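Local coordinates for protein F1 (Vaccinia virus ankara, PDB 4D2M) that probably suppresses apoptosis of the infected host cell as a viral Bcl-2-like protein that binds the BH3 segment of the pro-apoptotic protein Bim, at residues A[66-69]-A[70-74]; A[84-87]-A[88-92]; A[114-118]-A[119-123]; A[157-160]-A[161-165]. The protein carries 1 engineered substitution. One frame throughout, in Å; residues are numbered along the deposited sequence.

How the contacts relate
All four contacts are local, made between residues a turn or so apart in an all-helical Bcl-2-like chain. In chain order, contact 1 lies within helix 54-77, contact 2 within helix 80-99 and contact 4 within helix 155-169, while contact 3 spans a loop and the start of helix 118-131. Contacts 3 and 4 touch through Val118 and Asn122 against Met161, Leu164 and Leu165, centres about 12 Å apart. Contacts 1 and 3 lie on opposite sides of the chain's centre, about 29 Å between centres. Contacts 1, 2 and 4 meet the second subunit, contacts 3 and 4 the third; contact 3 and Tyr92 of contact 2 meet the peptide. One bundle thus carries peptide site and assembly faces.

Contact 1: A[66-69]-A[70-74]; sequences MSKQ and RLDDL
Lys68 and Asp72, one turn apart on helix 54-77 of the Bcl-2-like helical bundle, form the single ion pair of this contact. The lysine amine NZ stands nearly evenly before the carboxylate, 3.4 Å from Asp72 OD1 and the same from OD2; both hydrogen bonds are weak, and the attraction is probably mostly electrostatic. Lys68 leaves the backbone with CG anti to its N (chi1 -179°), then bends at chi2 and chi4, which brings an end that would otherwise run away from the helix back over the following turn. Its CD also brushes the acid, 3.7 Å from Asp72 OD1.

Backbone hydrogen bonds make up the second group. Asp72 N donates to Lys68 O over 2.9 Å, so the same two residues are joined by main chain and side chains alike. On either side of this bond, Leu71 N reaches Ser67 O and Asp73 N reaches Gln69 O, at 3.0 Å each, the regular i to i+4 ladder of an alpha helix. Asp72 OD1 lies 3.2 Å from Lys68 O without a bond, a repulsion the amine probably offsets.

The third group points off the helix. Gln69 OE1 accepts from Arg150 of the second subunit, and Arg70 NH1 donates to that subunit's backbone. Lys68 packs there as well, on Lys68 of the second subunit.

Two long, weak bonds probably hold the Lys68 amine only loosely. Asp72 probably offsets part of the positive charge where the two lysines come together across the interface.

Contact 2: A[84-87]-A[88-92]; sequences SYID and IINIY
Ile86 O is gripped twice by Asn90, once by its backbone and once by its side chain. Asn90 N donates over 2.8 Å in the ordinary helical bond, and Asn90 ND2 reaches Ile86 O at 2.7 Å with a nearly straight N-H (166°). One donor comes from above the plane of the carbonyl and the other from below. ND2 stands well off that plane, 56° out of it, while the oxygen lies close to the plane of the Asn90 amide. The asparagine thus folds back over its own turn of helix 80-99, part of the Bcl-2-like bundle, with chi1 at -91°, somewhat off the usual staggered value.

The isoleucine side chain runs alongside the amide. Its CG2 methyl presses against the nitrogen, with Ile86 CG2 only 3.2 Å from Asn90 ND2. Tyr65 of the second subunit packs on Asn90 from outside the helix.

Apolar branches follow the backbone ladder on the neighbouring positions. Ile89 N donates to Tyr85 O at 3.0 Å, and Ile89 CD1 lies 3.3 Å from that same Tyr85 O. The aromatic ring of Tyr85 makes a looser, oblique approach, its CD1 4.4 Å from Ile88 CD1. The tyrosine hydroxyl has its partner elsewhere, in Glu54 of the second subunit. Further along, Tyr92 packs on an aromatic side chain of the bound peptide.

A carbonyl that takes two N-H groups is probably more polarised than its neighbours. The second bond also helps to fix the rotation of the Asn90 amide, which folds the polar side chain back along the helix beside the isoleucine at a subunit interface.

Contact 3: A[114-118]-A[119-123]; sequences KSFTV and YDFNN. Engineered in segment 119-123: Phe121 (natural residue Ile).
An N-cap opens helix 118-131, and Thr117 supplies it, its OG1 accepting from Asp120 N over 3.2 Å. The hydroxyl can reach that N-H because chi1 of 72° sets OG1 between the backbone N and the carbonyl carbon, facing the first turn. From the same place Thr117 OG1 donates a weak bond to Asp120 OD2, 3.0 Å away, so the hydroxyl is engaged both as acceptor and as donor. Asp120 itself is more firmly tied by its other oxygen, which forms a salt bridge with Arg55 of the fourth subunit.

The regular ladder begins at once: Phe121 N donates to Thr117 O at 3.0 Å, and Asn122 N to Val118 O at 2.8 Å. Meanwhile Thr117 N, on the loop side of the cap, donates to an acidic side chain of the bound peptide. The helix start thus forms part of the BH3-binding surface, the surface by which pro-survival Bcl-2-like proteins hold BH3 segments.

Phe116 and the engineered Phe121, which replaces a natural isoleucine, both touch an apolar side chain of the peptide. Their rings meet obliquely, centroids 5.7 Å apart and planes at 41°. The CE2 and CZ atoms of Phe116 come against Phe121 CB, each 3.8 Å away.

Contact 4: A[157-160]-A[161-165]; sequences KTIK and MFTLL
Thr158 and Phe162 run abreast, with the threonine laid over one face of the ring. A chi1 of -51° puts Thr158 OG1 beside the backbone N and leaves the methyl CG2 anti to it, where it makes a CH-pi contact, 3.9 Å from the Phe162 ring centroid and 28° off the normal. The outer end of the ring takes the closest touch, Thr158 CG2 to Phe162 CZ at 3.5 Å. Over the same face but at the inner rim sits Thr158 O, 3.4 Å from Phe162 CG. This oxygen also accepts from Phe162 N, so the backbone bond and the ring cover belong to one turn.

The turn belongs to helix 155-169, a helix of the Bcl-2-like bundle whose residues here are mostly buried. Phe162 packs on Ile145 of helix 135-150 and on Met66 of the second subunit, while Met161 reaches Val118 and Leu148. Thr158 OG1 takes no part in the ring contact; it is bonded to Asn154 O, which probably helps to keep the methyl turned to the ring.

One residue further on, Ile159 and Thr163 pair differently. Ile159 O accepts from Thr163 N at 3.0 Å and from Thr163 OG1 at 2.8 Å, the two donors flanking the carbonyl plane. With OG1 anti to its own carbonyl carbon, the hydroxyl swings back along the helix, and its proton is spent on this main-chain oxygen.

Contact 1: A[66-69]-A[70-74]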
loop_
_atom_site.group_PDB
_atom_site.type_symbol
_atom_site.label_atom_id
_atom_site.label_comp_id
_atom_site.label_asym_id
_atom_site.label_seq_id
_atom_site.Cartn_x
_atom_site.Cartn_y
_atom_site.Cartn_z
ATOM N N MET A 66 4.501 4.421 -18.045
ATOM C CA MET A 66 4.423 3.085 -17.471
ATOM C C MET A 66 2.969 2.660 -17.293
ATOM O O MET A 66 2.587 1.554 -17.671
ATOM C CB MET A 66 5.157 3.036 -16.128
ATOM C CG MET A 66 6.669 3.151 -16.251
ATOM S SD MET A 66 7.510 3.175 -14.654
ATOM C CE MET A 66 9.219 3.094 -15.181
ATOM N N SER A 67 2.161 3.546 -16.726
ATOM C CA SER A 67 0.769 3.233 -16.431
ATOM C C SER A 67 -0.062 3.130 -17.707
ATOM O O SER A 67 -0.912 2.251 -17.836
ATOM C CB SER A 67 0.170 4.289 -15.502
ATOM O OG SER A 67 0.796 4.269 -14.230
ATOM N N LYS A 68 0.186 4.034 -18.648
ATOM C CA LYS A 68 -0.531 4.031 -19.915
ATOM C C LYS A 68 -0.224 2.753 -20.688
ATOM O O LYS A 68 -1.125 2.120 -21.240
ATOM C CB LYS A 68 -0.163 5.266 -20.741
ATOM C CG LYS A 68 -0.879 5.377 -22.084
ATOM C CD LYS A 68 -2.389 5.393 -21.918
ATOM C CE LYS A 68 -3.076 6.030 -23.118
ATOM N NZ LYS A 68 -2.634 5.440 -24.412
ATOM N N GLN A 69 1.051 2.376 -20.713
ATOM C CA GLN A 69 1.482 1.150 -21.374
ATOM C C GLN A 69 0.815 -0.072 -20.755
ATOM O O GLN A 69 0.397 -0.987 -21.466
ATOM C CB GLN A 69 3.004 1.005 -21.295
ATOM C CG GLN A 69 3.758 1.859 -22.292
ATOM C CD GLN A 69 3.536 1.414 -23.722
ATOM O OE1 GLN A 69 3.669 0.234 -24.046
ATOM N NE2 GLN A 69 3.183 2.355 -24.585
ATOM N N ARG A 70 0.727 -0.086 -19.430
ATOM C CA ARG A 70 0.079 -1.185 -18.730
ATOM C C ARG A 70 -1.387 -1.303 -19.128
ATOM O O ARG A 70 -1.879 -2.397 -19.406
ATOM C CB ARG A 70 0.183 -1.001 -17.221
ATOM C CG ARG A 70 -0.703 -1.954 -16.437
ATOM C CD ARG A 70 -0.643 -1.657 -14.965
ATOM N NE ARG A 70 -1.724 -2.315 -14.240
ATOM C CZ ARG A 70 -1.777 -3.623 -14.011
ATOM N NH1 ARG A 70 -0.811 -4.414 -14.459
ATOM N NH2 ARG A 70 -2.796 -4.144 -13.341
ATOM N N LEU A 71 -2.085 -0.172 -19.125
ATOM C CA LEU A 71 -3.511 -0.161 -19.421
ATOM C C LEU A 71 -3.761 -0.580 -20.863
ATOM O O LEU A 71 -4.710 -1.308 -21.148
ATOM C CB LEU A 71 -4.099 1.227 -19.153
ATOM C CG LEU A 71 -5.383 1.309 -18.318
ATOM C CD1 LEU A 71 -5.292 0.532 -17.012
ATOM C CD2 LEU A 71 -5.695 2.759 -18.014
ATOM N N ASP A 72 -2.899 -0.124 -21.768
ATOM C CA ASP A 72 -2.982 -0.514 -23.170
ATOM C C ASP A 72 -2.831 -2.024 -23.323
ATOM O O ASP A 72 -3.610 -2.666 -24.027
ATOM C CB ASP A 72 -1.910 0.204 -23.991
ATOM C CG ASP A 72 -2.236 1.667 -24.231
ATOM O OD1 ASP A 72 -3.208 2.173 -23.633
ATOM O OD2 ASP A 72 -1.513 2.314 -25.015
ATOM N N ASP A 73 -1.833 -2.593 -22.653
ATOM C CA ASP A 73 -1.562 -4.020 -22.774
ATOM C C ASP A 73 -2.642 -4.848 -22.095
ATOM O O ASP A 73 -2.964 -5.947 -22.546
ATOM C CB ASP A 73 -0.198 -4.365 -22.181
ATOM C CG ASP A 73 0.189 -5.812 -22.423
ATOM O OD1 ASP A 73 0.692 -6.118 -23.524
ATOM O OD2 ASP A 73 -0.011 -6.643 -21.513
ATOM N N LEU A 74 -3.194 -4.325 -21.007
ATOM C CA LEU A 74 -4.274 -5.012 -20.312
ATOM C C LEU A 74 -5.486 -5.132 -21.233
ATOM O O LEU A 74 -6.071 -6.206 -21.362
ATOM C CB LEU A 74 -4.644 -4.274 -19.024
ATOM C CG LEU A 74 -5.796 -4.855 -18.199
ATOM C CD1 LEU A 74 -5.566 -6.327 -17.885
ATOM C CD2 LEU A 74 -5.975 -4.061 -16.906
#

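Contact 2: A[84-87]-A[88-92]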
loop_
_atom_site.group_PDB
_atom_site.type_symbol
_atom_site.label_atom_id
_atom_site.label_comp_id
_atom_site.label_asym_id
_atom_site.label_seq_id
_atom_site.Cartn_x
_atom_site.Cartn_y
_atom_site.Cartn_z
ATOM N N SER A 84 -16.997 -5.343 -23.886
ATOM C CA SER A 84 -18.392 -4.925 -23.980
ATOM C C SER A 84 -18.841 -4.276 -22.674
ATOM O O SER A 84 -19.509 -3.243 -22.677
ATOM C CB SER A 84 -19.290 -6.118 -24.310
ATOM O OG SER A 84 -18.779 -6.853 -25.407
ATOM N N TYR A 85 -18.466 -4.892 -21.558
ATOM C CA TYR A 85 -18.826 -4.376 -20.246
ATOM C C TYR A 85 -18.182 -3.014 -20.021
ATOM O O TYR A 85 -18.780 -2.131 -19.409
ATOM C CB TYR A 85 -18.401 -5.356 -19.150
ATOM C CG TYR A 85 -19.127 -6.685 -19.181
ATOM C CD1 TYR A 85 -20.202 -6.901 -20.036
ATOM C CD2 TYR A 85 -18.739 -7.724 -18.348
ATOM C CE1 TYR A 85 -20.863 -8.113 -20.061
ATOM C CE2 TYR A 85 -19.395 -8.939 -18.366
ATOM C CZ TYR A 85 -20.455 -9.127 -19.223
ATOM O OH TYR A 85 -21.116 -10.332 -19.250
ATOM N N ILE A 86 -16.960 -2.852 -20.517
ATOM C CA ILE A 86 -16.266 -1.574 -20.426
ATOM C C ILE A 86 -17.013 -0.504 -21.223
ATOM O O ILE A 86 -17.182 0.620 -20.750
ATOM C CB ILE A 86 -14.806 -1.699 -20.917
ATOM C CG1 ILE A 86 -13.986 -2.482 -19.886
ATOM C CG2 ILE A 86 -14.177 -0.323 -21.137
ATOM C CD1 ILE A 86 -12.574 -2.845 -20.334
ATOM N N ASP A 87 -17.468 -0.855 -22.425
ATOM C CA ASP A 87 -18.239 0.076 -23.248
ATOM C C ASP A 87 -19.521 0.504 -22.543
ATOM O O ASP A 87 -19.898 1.673 -22.578
ATOM C CB ASP A 87 -18.590 -0.548 -24.604
ATOM C CG ASP A 87 -17.431 -0.528 -25.584
ATOM O OD1 ASP A 87 -16.459 0.223 -25.362
ATOM O OD2 ASP A 87 -17.500 -1.263 -26.592
ATOM N N ILE A 88 -20.190 -0.450 -21.906
ATOM C CA ILE A 88 -21.441 -0.167 -21.214
ATOM C C ILE A 88 -21.204 0.786 -20.047
ATOM O O ILE A 88 -21.939 1.754 -19.872
ATOM C CB ILE A 88 -22.103 -1.466 -20.718
ATOM C CG1 ILE A 88 -22.584 -2.282 -21.920
ATOM C CG2 ILE A 88 -23.286 -1.170 -19.796
ATOM C CD1 ILE A 88 -22.891 -3.724 -21.602
ATOM N N ILE A 89 -20.169 0.520 -19.259
ATOM C CA ILE A 89 -19.847 1.381 -18.126
ATOM C C ILE A 89 -19.432 2.759 -18.631
ATOM O O ILE A 89 -19.808 3.776 -18.050
ATOM C CB ILE A 89 -18.733 0.768 -17.250
ATOM C CG1 ILE A 89 -19.234 -0.528 -16.617
ATOM C CG2 ILE A 89 -18.289 1.733 -16.142
ATOM C CD1 ILE A 89 -18.138 -1.454 -16.213
ATOM N N ASN A 90 -18.675 2.790 -19.725
ATOM C CA ASN A 90 -18.273 4.053 -20.336
ATOM C C ASN A 90 -19.475 4.892 -20.753
ATOM O O ASN A 90 -19.545 6.081 -20.449
ATOM C CB ASN A 90 -17.378 3.803 -21.551
ATOM C CG ASN A 90 -15.906 3.777 -21.195
ATOM O OD1 ASN A 90 -15.240 4.812 -21.182
ATOM N ND2 ASN A 90 -15.388 2.590 -20.909
ATOM N N ILE A 91 -20.421 4.271 -21.447
ATOM C CA ILE A 91 -21.594 4.979 -21.941
ATOM C C ILE A 91 -22.447 5.504 -20.787
ATOM O O ILE A 91 -22.826 6.674 -20.765
ATOM C CB ILE A 91 -22.453 4.066 -22.849
ATOM C CG1 ILE A 91 -21.695 3.753 -24.140
ATOM C CG2 ILE A 91 -23.796 4.725 -23.190
ATOM C CD1 ILE A 91 -22.301 2.627 -24.960
ATOM N N TYR A 92 -22.738 4.636 -19.827
ATOM C CA TYR A 92 -23.697 4.962 -18.776
ATOM C C TYR A 92 -23.134 5.908 -17.712
ATOM O O TYR A 92 -23.842 6.799 -17.244
ATOM C CB TYR A 92 -24.205 3.672 -18.124
ATOM C CG TYR A 92 -25.238 2.942 -18.964
ATOM C CD1 TYR A 92 -24.911 2.428 -20.212
ATOM C CD2 TYR A 92 -26.539 2.771 -18.508
ATOM C CE1 TYR A 92 -25.849 1.766 -20.984
ATOM C CE2 TYR A 92 -27.485 2.107 -19.274
ATOM C CZ TYR A 92 -27.133 1.607 -20.510
ATOM O OH TYR A 92 -28.067 0.946 -21.278
#

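Contact 3: A[114-118]-A[119-123]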
loop_
_atom_site.group_PDB
_atom_site.type_symbol
_atom_site.label_atom_id
_atom_site.label_comp_id
_atom_site.label_asym_id
_atom_site.label_seq_id
_atom_site.Cartn_x
_atom_site.Cartn_y
_atom_site.Cartn_z
ATOM N N LYS A 114 -11.746 16.872 6.396
ATOM C CA LYS A 114 -10.727 16.233 7.224
ATOM C C LYS A 114 -11.164 14.847 7.699
ATOM O O LYS A 114 -10.419 13.873 7.574
ATOM C CB LYS A 114 -10.406 17.118 8.433
ATOM C CG LYS A 114 -9.175 16.692 9.219
ATOM C CD LYS A 114 -9.021 17.513 10.493
ATOM C CE LYS A 114 -7.721 17.192 11.219
ATOM N NZ LYS A 114 -7.604 15.748 11.567
ATOM N N SER A 115 -12.376 14.768 8.237
ATOM C CA SER A 115 -12.890 13.537 8.837
ATOM C C SER A 115 -13.397 12.499 7.830
ATOM O O SER A 115 -13.921 11.458 8.230
ATOM C CB SER A 115 -14.019 13.879 9.813
ATOM O OG SER A 115 -15.075 14.556 9.152
ATOM N N PHE A 116 -13.249 12.772 6.537
ATOM C CA PHE A 116 -13.661 11.813 5.511
ATOM C C PHE A 116 -12.595 10.744 5.314
ATOM O O PHE A 116 -11.407 11.054 5.223
ATOM C CB PHE A 116 -13.938 12.519 4.181
ATOM C CG PHE A 116 -14.273 11.579 3.048
ATOM C CD1 PHE A 116 -13.272 11.025 2.266
ATOM C CD2 PHE A 116 -15.590 11.255 2.765
ATOM C CE1 PHE A 116 -13.579 10.164 1.226
ATOM C CE2 PHE A 116 -15.902 10.398 1.726
ATOM C CZ PHE A 116 -14.896 9.850 0.957
ATOM N N THR A 117 -13.025 9.487 5.246
ATOM C CA THR A 117 -12.118 8.377 4.979
ATOM C C THR A 117 -12.743 7.423 3.969
ATOM O O THR A 117 -13.944 7.152 4.016
ATOM C CB THR A 117 -11.771 7.595 6.258
ATOM O OG1 THR A 117 -12.907 6.832 6.679
ATOM C CG2 THR A 117 -11.352 8.539 7.377
ATOM N N VAL A 118 -11.922 6.915 3.058
ATOM C CA VAL A 118 -12.390 5.969 2.054
ATOM C C VAL A 118 -12.921 4.702 2.724
ATOM O O VAL A 118 -13.906 4.122 2.269
ATOM C CB VAL A 118 -11.266 5.608 1.056
ATOM C CG1 VAL A 118 -11.719 4.515 0.090
ATOM C CG2 VAL A 118 -10.837 6.845 0.280
ATOM N N TYR A 119 -12.270 4.284 3.805
ATOM C CA TYR A 119 -12.688 3.088 4.534
ATOM C C TYR A 119 -14.146 3.202 4.967
ATOM O O TYR A 119 -14.966 2.337 4.661
ATOM C CB TYR A 119 -11.808 2.855 5.765
ATOM C CG TYR A 119 -10.321 2.817 5.490
ATOM C CD1 TYR A 119 -9.740 1.729 4.852
ATOM C CD2 TYR A 119 -9.495 3.860 5.888
ATOM C CE1 TYR A 119 -8.381 1.687 4.607
ATOM C CE2 TYR A 119 -8.135 3.826 5.647
ATOM C CZ TYR A 119 -7.584 2.738 5.007
ATOM O OH TYR A 119 -6.229 2.701 4.767
ATOM N N ASP A 120 -14.464 4.282 5.678
ATOM C CA ASP A 120 -15.822 4.509 6.162
ATOM C C ASP A 120 -16.801 4.726 5.014
ATOM O O ASP A 120 -17.943 4.276 5.081
ATOM C CB ASP A 120 -15.870 5.710 7.109
ATOM C CG ASP A 120 -15.261 5.410 8.468
ATOM O OD1 ASP A 120 -15.387 4.260 8.938
ATOM O OD2 ASP A 120 -14.664 6.328 9.069
ATOM N N PHE A 121 -16.367 5.422 3.967
ATOM C CA PHE A 121 -17.246 5.664 2.827
ATOM C C PHE A 121 -17.599 4.347 2.146
ATOM O O PHE A 121 -18.748 4.129 1.769
ATOM C CB PHE A 121 -16.611 6.621 1.815
ATOM C CG PHE A 121 -17.479 6.884 0.615
ATOM C CD1 PHE A 121 -18.677 7.566 0.749
ATOM C CD2 PHE A 121 -17.115 6.424 -0.640
ATOM C CE1 PHE A 121 -19.488 7.799 -0.349
ATOM C CE2 PHE A 121 -17.921 6.657 -1.741
ATOM C CZ PHE A 121 -19.109 7.343 -1.594
ATOM N N ASN A 122 -16.609 3.474 1.993
ATOM C CA ASN A 122 -16.838 2.154 1.420
ATOM C C ASN A 122 -17.956 1.414 2.141
ATOM O O ASN A 122 -18.832 0.826 1.509
ATOM C CB ASN A 122 -15.560 1.319 1.469
ATOM C CG ASN A 122 -15.781 -0.106 0.998
ATOM O OD1 ASN A 122 -15.768 -0.386 -0.201
ATOM N ND2 ASN A 122 -15.996 -1.014 1.942
ATOM N N ASN A 123 -17.923 1.461 3.469
ATOM C CA ASN A 123 -18.897 0.759 4.295
ATOM C C ASN A 123 -20.300 1.349 4.163
ATOM O O ASN A 123 -21.289 0.616 4.176
ATOM C CB ASN A 123 -18.451 0.777 5.763
ATOM C CG ASN A 123 -17.171 -0.014 5.995
ATOM O OD1 ASN A 123 -16.761 -0.814 5.153
ATOM N ND2 ASN A 123 -16.539 0.201 7.145
#

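Contact 4: A[157-160]-A[161-165]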
loop_
_atom_site.group_PDB
_atom_site.type_symbol
_atom_site.label_atom_id
_atom_site.label_comp_id
_atom_site.label_asym_id
_atom_site.label_seq_id
_atom_site.Cartn_x
_atom_site.Cartn_y
_atom_site.Cartn_z
ATOM N N LYS A 157 -2.765 5.624 -3.346
ATOM C CA LYS A 157 -4.029 5.765 -2.631
ATOM C C LYS A 157 -5.209 5.690 -3.591
ATOM O O LYS A 157 -6.271 5.169 -3.249
ATOM C CB LYS A 157 -4.067 7.083 -1.859
ATOM C CG LYS A 157 -3.215 7.086 -0.605
ATOM C CD LYS A 157 -3.065 8.491 -0.046
ATOM C CE LYS A 157 -2.579 8.473 1.395
ATOM N NZ LYS A 157 -2.192 9.830 1.868
ATOM N N THR A 158 -5.018 6.211 -4.795
ATOM C CA THR A 158 -6.078 6.199 -5.792
ATOM C C THR A 158 -6.407 4.779 -6.238
ATOM O O THR A 158 -7.578 4.400 -6.293
ATOM C CB THR A 158 -5.705 7.024 -7.030
ATOM O OG1 THR A 158 -5.268 8.328 -6.630
ATOM C CG2 THR A 158 -6.903 7.158 -7.939
ATOM N N ILE A 159 -5.381 4.000 -6.569
ATOM C CA ILE A 159 -5.605 2.651 -7.078
ATOM C C ILE A 159 -6.153 1.757 -5.972
ATOM O O ILE A 159 -6.939 0.846 -6.238
ATOM C CB ILE A 159 -4.313 2.033 -7.673
ATOM C CG1 ILE A 159 -4.616 0.699 -8.367
ATOM C CG2 ILE A 159 -3.245 1.840 -6.607
ATOM C CD1 ILE A 159 -5.549 0.812 -9.574
ATOM N N LYS A 160 -5.741 2.026 -4.737
ATOM C CA LYS A 160 -6.309 1.354 -3.575
ATOM C C LYS A 160 -7.808 1.608 -3.488
ATOM O O LYS A 160 -8.589 0.694 -3.225
ATOM C CB LYS A 160 -5.643 1.830 -2.283
ATOM C CG LYS A 160 -4.315 1.173 -1.951
ATOM C CD LYS A 160 -3.919 1.511 -0.519
ATOM C CE LYS A 160 -2.417 1.504 -0.317
ATOM N NZ LYS A 160 -2.028 2.224 0.928
ATOM N N MET A 161 -8.197 2.863 -3.696
ATOM C CA MET A 161 -9.599 3.255 -3.626
ATOM C C MET A 161 -10.407 2.562 -4.716
ATOM O O MET A 161 -11.486 2.031 -4.454
ATOM C CB MET A 161 -9.736 4.776 -3.755
ATOM C CG MET A 161 -11.176 5.277 -3.814
ATOM S SD MET A 161 -11.273 7.069 -3.984
ATOM C CE MET A 161 -10.534 7.310 -5.600
ATOM N N PHE A 162 -9.883 2.581 -5.939
ATOM C CA PHE A 162 -10.541 1.926 -7.068
ATOM C C PHE A 162 -10.764 0.445 -6.780
ATOM O O PHE A 162 -11.858 -0.080 -6.985
ATOM C CB PHE A 162 -9.710 2.077 -8.348
ATOM C CG PHE A 162 -9.652 3.485 -8.889
ATOM C CD1 PHE A 162 -10.525 4.466 -8.446
ATOM C CD2 PHE A 162 -8.720 3.819 -9.859
ATOM C CE1 PHE A 162 -10.467 5.753 -8.959
ATOM C CE2 PHE A 162 -8.659 5.101 -10.375
ATOM C CZ PHE A 162 -9.531 6.068 -9.924
ATOM N N THR A 163 -9.720 -0.220 -6.297
ATOM C CA THR A 163 -9.766 -1.657 -6.066
ATOM C C THR A 163 -10.827 -2.001 -5.027
ATOM O O THR A 163 -11.698 -2.834 -5.273
ATOM C CB THR A 163 -8.394 -2.183 -5.615
ATOM O OG1 THR A 163 -7.419 -1.862 -6.615
ATOM C CG2 THR A 163 -8.423 -3.694 -5.406
ATOM N N LEU A 164 -10.765 -1.337 -3.878
ATOM C CA LEU A 164 -11.730 -1.560 -2.808
ATOM C C LEU A 164 -13.163 -1.305 -3.268
ATOM O O LEU A 164 -14.022 -2.179 -3.157
ATOM C CB LEU A 164 -11.401 -0.668 -1.608
ATOM C CG LEU A 164 -12.440 -0.604 -0.487
ATOM C CD1 LEU A 164 -12.812 -1.995 -0.000
ATOM C CD2 LEU A 164 -11.917 0.242 0.669
ATOM N N LEU A 165 -13.423 -0.111 -3.789
ATOM C CA LEU A 165 -14.791 0.278 -4.114
ATOM C C LEU A 165 -15.376 -0.555 -5.253
ATOM O O LEU A 165 -16.585 -0.770 -5.303
ATOM C CB LEU A 165 -14.853 1.765 -4.466
ATOM C CG LEU A 165 -15.183 2.705 -3.302
ATOM C CD1 LEU A 165 -16.627 2.515 -2.839
ATOM C CD2 LEU A 165 -14.215 2.522 -2.138
#